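Local coordinates for protein putative NADH-depentdent flavin oxidoreductase (Cupriavidus metallidurans, PDB 5OCS) that probably acts as an FMN-dependent ene-reductase of the Old Yellow Enzyme family, passing electrons from a nicotinamide cofactor to its substrates, at residues D[148-153]-D[194-199]; D[131-136]-D[185-190]. One frame throughout, in Å; residues are numbered along the deposited sequence.

Overall arrangement
From the N terminus, the chain leaves strand 96-102 of the TIM barrel and reaches 131-136, then 148-153 at the start of helix 150-169. After barrel strand 175-179 comes helix 184-189, where 185-190 meets 131-136 and closes contact 2. The loop 194-199 then returns to 148-153 in contact 1, so the two closures cross. All four segments thus come, along the chain, between barrel strands 96-102 and 228-233. The contact centres are about 9 Å apart, and Leu-148 N lies 2.8 Å from Ala-132 O. Contact 2 ties the end of strand 131-132 to helix 184-189, and contact 1 ties the start of helix 150-169 to the loop 194-199.

Contact 1: residues D[148-153]-D[194-199]; sequences LDKAGM and NHRTDE
Arg-196 reaches from the loop 194-199 to the backbone of Leu-148 just ahead of a helix. Its NH1 donates to a lone pair of Leu-148 O, in the carbonyl plane, at 2.8 Å, and the oxygen lies within 9° of the guanidinium plane. NH2 adds a weak second bond to the same oxygen. Straight through chi2 (180°), the chain bends at chi3 (76°), which brings the group round to this carbonyl.

Charge pairing holds the guanidinium along the adjoining NE/NH2 edge. Asp-198 is gripped side-on, Arg-196 NE bonding to Asp-198 OD1 at 3.0 Å and NH2 to OD2 at 2.8 Å, both on the syn sides of the carboxylate oxygens. These bonds should restrict rotation of the guanidinium. Lys-150, arriving from the opposite direction, sets NZ 2.9 Å from Asp-198 OD2. A longer, weak salt bridge of 3.4 Å joins Lys-150 NZ to Glu-199 OE2. The two carboxylates probably offset the closeness of the two cations.

Apolar cover comes from Met-153, whose SD sits 4.0 Å above one face of the Arg-196 guanidinium, toward its rim.

The contact joins the first turn of helix 150-169, its start marked by the N-cap Asp-149, to the loop between helices 184-189 and 204-221; Met-153 also packs on Phe-188 and Phe-210, and Arg-196 NH1 bonds Pro-133 O.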
loop_
_atom_site.group_PDB
_atom_site.type_symbol
_atom_site.label_atom_id
_atom_site.label_comp_id
_atom_site.label_asym_id
_atom_site.label_seq_id
_atom_site.Cartn_x
_atom_site.Cartn_y
_atom_site.Cartn_z
ATOM N N LEU D 148 14.716 -35.494 -15.453
ATOM C CA LEU D 148 15.834 -34.699 -15.916
ATOM C C LEU D 148 17.067 -35.567 -16.232
ATOM O O LEU D 148 17.393 -36.482 -15.482
ATOM C CB LEU D 148 16.216 -33.670 -14.877
ATOM C CG LEU D 148 15.253 -32.487 -14.805
ATOM C CD1 LEU D 148 15.237 -31.872 -13.416
ATOM C CD2 LEU D 148 15.629 -31.480 -15.874
ATOM N N ASP D 149 17.765 -35.211 -17.303
ATOM C CA ASP D 149 19.090 -35.792 -17.597
ATOM C C ASP D 149 20.217 -34.822 -17.218
ATOM O O ASP D 149 19.973 -33.718 -16.661
ATOM C CB ASP D 149 19.152 -36.253 -19.051
ATOM C CG ASP D 149 18.947 -35.137 -20.056
ATOM O OD1 ASP D 149 19.051 -33.929 -19.734
ATOM O OD2 ASP D 149 18.706 -35.475 -21.212
ATOM N N LYS D 150 21.448 -35.249 -17.457
ATOM C CA LYS D 150 22.614 -34.450 -17.140
ATOM C C LYS D 150 22.509 -33.062 -17.767
ATOM O O LYS D 150 22.728 -32.064 -17.083
ATOM C CB LYS D 150 23.940 -35.174 -17.548
ATOM C CG LYS D 150 24.686 -35.851 -16.392
ATOM C CD LYS D 150 24.103 -37.197 -15.929
ATOM C CE LYS D 150 24.679 -37.686 -14.572
ATOM N NZ LYS D 150 23.666 -38.288 -13.624
ATOM N N ALA D 151 22.116 -32.988 -19.031
ATOM C CA ALA D 151 21.980 -31.662 -19.687
ATOM C C ALA D 151 20.892 -30.806 -19.019
ATOM O O ALA D 151 21.055 -29.597 -18.843
ATOM C CB ALA D 151 21.658 -31.839 -21.136
ATOM N N GLY D 152 19.776 -31.437 -18.665
ATOM C CA GLY D 152 18.648 -30.705 -18.047
ATOM C C GLY D 152 19.007 -30.159 -16.698
ATOM O O GLY D 152 18.598 -29.049 -16.352
ATOM N N MET D 153 19.768 -30.924 -15.927
ATOM C CA MET D 153 20.226 -30.487 -14.628
ATOM C C MET D 153 21.239 -29.347 -14.753
ATOM O O MET D 153 21.228 -28.442 -13.935
ATOM C CB MET D 153 20.781 -31.647 -13.807
ATOM C CG MET D 153 19.642 -32.552 -13.386
ATOM S SD MET D 153 20.117 -34.056 -12.553
ATOM C CE MET D 153 20.806 -33.551 -11.038
ATOM N N ASN D 194 11.468 -38.380 -5.854
ATOM C CA ASN D 194 12.775 -38.729 -6.436
ATOM C C ASN D 194 12.931 -40.261 -6.373
ATOM O O ASN D 194 13.153 -40.830 -5.289
ATOM C CB ASN D 194 13.894 -38.060 -5.643
ATOM C CG ASN D 194 15.254 -38.314 -6.226
ATOM O OD1 ASN D 194 15.427 -39.214 -7.050
ATOM N ND2 ASN D 194 16.244 -37.522 -5.806
ATOM N N HIS D 195 12.783 -40.882 -7.531
ATOM C CA HIS D 195 13.026 -42.312 -7.698
ATOM C C HIS D 195 14.245 -42.595 -8.569
ATOM O O HIS D 195 14.346 -43.689 -9.168
ATOM C CB HIS D 195 11.810 -42.974 -8.307
ATOM C CG HIS D 195 10.597 -42.884 -7.445
ATOM N ND1 HIS D 195 9.329 -43.048 -7.941
ATOM C CD2 HIS D 195 10.456 -42.635 -6.117
ATOM C CE1 HIS D 195 8.454 -42.872 -6.966
ATOM N NE2 HIS D 195 9.110 -42.625 -5.849
ATOM N N ARG D 196 15.174 -41.636 -8.606
ATOM C CA ARG D 196 16.360 -41.765 -9.409
ATOM C C ARG D 196 17.261 -42.859 -8.838
ATOM O O ARG D 196 17.287 -43.080 -7.637
ATOM C CB ARG D 196 17.135 -40.452 -9.441
ATOM C CG ARG D 196 16.399 -39.285 -10.077
ATOM C CD ARG D 196 17.291 -38.049 -10.045
ATOM N NE ARG D 196 18.337 -38.132 -11.069
ATOM C CZ ARG D 196 18.192 -37.826 -12.351
ATOM N NH1 ARG D 196 17.044 -37.386 -12.844
ATOM N NH2 ARG D 196 19.227 -37.947 -13.163
ATOM N N THR D 197 17.998 -43.524 -9.714
ATOM C CA THR D 197 18.945 -44.535 -9.298
ATOM C C THR D 197 20.401 -44.146 -9.508
ATOM O O THR D 197 21.280 -44.964 -9.221
ATOM C CB THR D 197 18.665 -45.865 -10.039
ATOM O OG1 THR D 197 18.614 -45.639 -11.457
ATOM C CG2 THR D 197 17.332 -46.476 -9.536
ATOM N N ASP D 198 20.661 -42.922 -9.986
ATOM C CA ASP D 198 22.021 -42.426 -10.151
ATOM C C ASP D 198 22.438 -41.729 -8.856
ATOM O O ASP D 198 21.751 -41.909 -7.844
ATOM C CB ASP D 198 22.117 -41.554 -11.414
ATOM C CG ASP D 198 21.320 -40.238 -11.306
ATOM O OD1 ASP D 198 20.625 -39.988 -10.283
ATOM O OD2 ASP D 198 21.341 -39.493 -12.292
ATOM N N GLU D 199 23.507 -40.909 -8.891
ATOM C CA GLU D 199 24.080 -40.273 -7.698
ATOM C C GLU D 199 23.179 -39.170 -7.099
ATOM O O GLU D 199 23.537 -38.559 -6.095
ATOM C CB GLU D 199 25.514 -39.724 -7.982
ATOM C CG GLU D 199 25.702 -38.578 -8.986
ATOM C CD GLU D 199 25.699 -38.972 -10.470
ATOM O OE1 GLU D 199 25.200 -40.080 -10.840
ATOM O OE2 GLU D 199 26.189 -38.161 -11.307
#

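Contact 2: residues D[131-136]-D[185-190]; sequences FAPSAV and LHQFLS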
loop_
_atom_site.group_PDB
_atom_site.type_symbol
_atom_site.label_atom_id
_atom_site.label_comp_id
_atom_site.label_asym_id
_atom_site.label_seq_id
_atom_site.Cartn_x
_atom_site.Cartn_y
_atom_site.Cartn_z
ATOM N N PHE D 131 9.536 -30.577 -15.748
ATOM C CA PHE D 131 10.732 -31.343 -15.497
ATOM C C PHE D 131 10.854 -31.633 -14.013
ATOM O O PHE D 131 10.409 -30.828 -13.155
ATOM C CB PHE D 131 11.964 -30.555 -16.006
ATOM C CG PHE D 131 11.921 -30.332 -17.490
ATOM C CD1 PHE D 131 12.256 -31.371 -18.360
ATOM C CD2 PHE D 131 11.394 -29.164 -18.025
ATOM C CE1 PHE D 131 12.150 -31.203 -19.741
ATOM C CE2 PHE D 131 11.284 -28.982 -19.401
ATOM C CZ PHE D 131 11.664 -30.008 -20.267
ATOM N N ALA D 132 11.486 -32.758 -13.705
ATOM C CA ALA D 132 11.574 -33.257 -12.339
ATOM C C ALA D 132 12.685 -34.275 -12.181
ATOM O O ALA D 132 13.247 -34.770 -13.191
ATOM C CB ALA D 132 10.237 -33.895 -11.943
ATOM N N PRO D 133 12.990 -34.636 -10.923
ATOM C CA PRO D 133 14.004 -35.683 -10.813
ATOM C C PRO D 133 13.567 -37.006 -11.451
ATOM O O PRO D 133 14.403 -37.737 -11.999
ATOM C CB PRO D 133 14.194 -35.837 -9.311
ATOM C CG PRO D 133 13.018 -35.177 -8.676
ATOM C CD PRO D 133 12.687 -34.031 -9.611
ATOM N N SER D 134 12.264 -37.295 -11.369
ATOM C CA SER D 134 11.685 -38.527 -11.935
ATOM C C SER D 134 10.319 -38.277 -12.579
ATOM O O SER D 134 9.601 -37.324 -12.205
ATOM C CB SER D 134 11.511 -39.581 -10.836
ATOM O OG SER D 134 12.738 -39.899 -10.145
ATOM N N ALA D 135 9.920 -39.198 -13.489
ATOM C CA ALA D 135 8.692 -39.107 -14.313
ATOM C C ALA D 135 7.409 -39.556 -13.542
ATOM O O ALA D 135 6.679 -40.483 -13.945
ATOM C CB ALA D 135 8.891 -39.910 -15.627
ATOM N N VAL D 136 7.138 -38.873 -12.440
ATOM C CA VAL D 136 6.080 -39.227 -11.515
ATOM C C VAL D 136 5.324 -37.942 -11.269
ATOM O O VAL D 136 5.914 -36.955 -10.874
ATOM C CB VAL D 136 6.604 -39.768 -10.161
ATOM C CG1 VAL D 136 5.451 -40.373 -9.353
ATOM C CG2 VAL D 136 7.698 -40.805 -10.379
ATOM N N LEU D 185 13.557 -28.388 -6.129
ATOM C CA LEU D 185 14.567 -28.823 -5.183
ATOM C C LEU D 185 14.018 -29.790 -4.134
ATOM O O LEU D 185 14.638 -30.815 -3.834
ATOM C CB LEU D 185 15.291 -27.661 -4.581
ATOM C CG LEU D 185 16.502 -27.218 -5.356
ATOM C CD1 LEU D 185 16.328 -27.085 -6.855
ATOM C CD2 LEU D 185 17.075 -25.942 -4.777
ATOM N N HIS D 186 12.814 -29.507 -3.646
ATOM C CA HIS D 186 12.151 -30.385 -2.680
ATOM C C HIS D 186 11.873 -31.793 -3.326
ATOM O O HIS D 186 11.992 -32.827 -2.655
ATOM C CB HIS D 186 10.876 -29.703 -2.207
ATOM C CG HIS D 186 10.212 -30.352 -1.032
ATOM N ND1 HIS D 186 9.191 -29.735 -0.337
ATOM C CD2 HIS D 186 10.402 -31.544 -0.422
ATOM C CE1 HIS D 186 8.776 -30.516 0.641
ATOM N NE2 HIS D 186 9.494 -31.626 0.610
ATOM N N GLN D 187 11.535 -31.798 -4.619
ATOM C CA GLN D 187 11.308 -33.027 -5.364
ATOM C C GLN D 187 12.566 -33.886 -5.341
ATOM O O GLN D 187 12.447 -35.089 -5.230
ATOM C CB GLN D 187 10.893 -32.766 -6.806
ATOM C CG GLN D 187 9.506 -32.164 -6.900
ATOM C CD GLN D 187 9.245 -31.368 -8.168
ATOM O OE1 GLN D 187 9.725 -31.731 -9.245
ATOM N NE2 GLN D 187 8.415 -30.305 -8.060
ATOM N N PHE D 188 13.743 -33.280 -5.471
ATOM C CA PHE D 188 14.990 -34.017 -5.361
ATOM C C PHE D 188 15.210 -34.508 -3.943
ATOM O O PHE D 188 15.677 -35.651 -3.748
ATOM C CB PHE D 188 16.198 -33.212 -5.833
ATOM C CG PHE D 188 16.459 -33.309 -7.311
ATOM C CD1 PHE D 188 15.809 -32.467 -8.206
ATOM C CD2 PHE D 188 17.382 -34.216 -7.827
ATOM C CE1 PHE D 188 16.073 -32.521 -9.561
ATOM C CE2 PHE D 188 17.654 -34.265 -9.166
ATOM C CZ PHE D 188 16.993 -33.434 -10.059
ATOM N N LEU D 189 14.897 -33.671 -2.953
ATOM C CA LEU D 189 15.094 -34.038 -1.562
ATOM C C LEU D 189 14.250 -35.254 -1.158
ATOM O O LEU D 189 14.662 -36.033 -0.308
ATOM C CB LEU D 189 14.781 -32.901 -0.601
ATOM C CG LEU D 189 15.731 -31.699 -0.752
ATOM C CD1 LEU D 189 15.206 -30.532 0.040
ATOM C CD2 LEU D 189 17.138 -32.032 -0.296
ATOM N N SER D 190 13.059 -35.343 -1.730
ATOM C CA SER D 190 12.028 -36.270 -1.236
ATOM C C SER D 190 11.995 -37.589 -1.964
ATOM O O SER D 190 11.806 -37.622 -3.195
ATOM C CB SER D 190 10.616 -35.649 -1.319
ATOM O OG SER D 190 9.656 -36.596 -0.863
#
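Pro-133 packs against Gln-187 and Phe-188 on the last turn of helix 184-189, which follows the fourth strand of the TIM barrel. This is a buried apolar contact between that helix and the turn leaving strand 131-132, away from the FMN-binding residues. The backbones come nearest at Pro-133 and Phe-188, whose CA atoms are 5.8 Å apart.

The pyrrolidine ring can be followed atom by atom. Its CB stands over the middle of the Phe-188 ring, 3.6 Å from the centroid and only 4° off the normal, a well-centred CH-pi contact. CG, next along, lies against the helix backbone, 3.5 Å from Gln-187 O. CD closes the ring between two side chains: on one it meets Gln-187 CB at 3.6 Å, on the other Phe-188 CE1 at 3.7 Å. One proline thus covers an aromatic face, a peptide carbonyl and the root of a glutamine.

Phe-188 is itself held by the helix that follows: its ring meets that of Phe-210, with the planes inclined at about 45°, and it also touches Pro-211.

Gln-187 crosses the proline at about a right angle. With CG anti to its carbonyl carbon (chi1 -69°) and the chain extended beyond, the amide passes Pro-133 and arrives beside Ala-132. Its polar atoms are satisfied elsewhere: OE1 accepts from Arg-106 N, and NE2 donates to the carbonyls of Gly-182 and Ala-104. This buried amide thereby links the helix to the residues just before it and to the segment after barrel strand 96-102. Toward strand 131-132 the same OE1 makes a van der Waals contact, 3.5 Å from the methyl carbon CB of Ala-132.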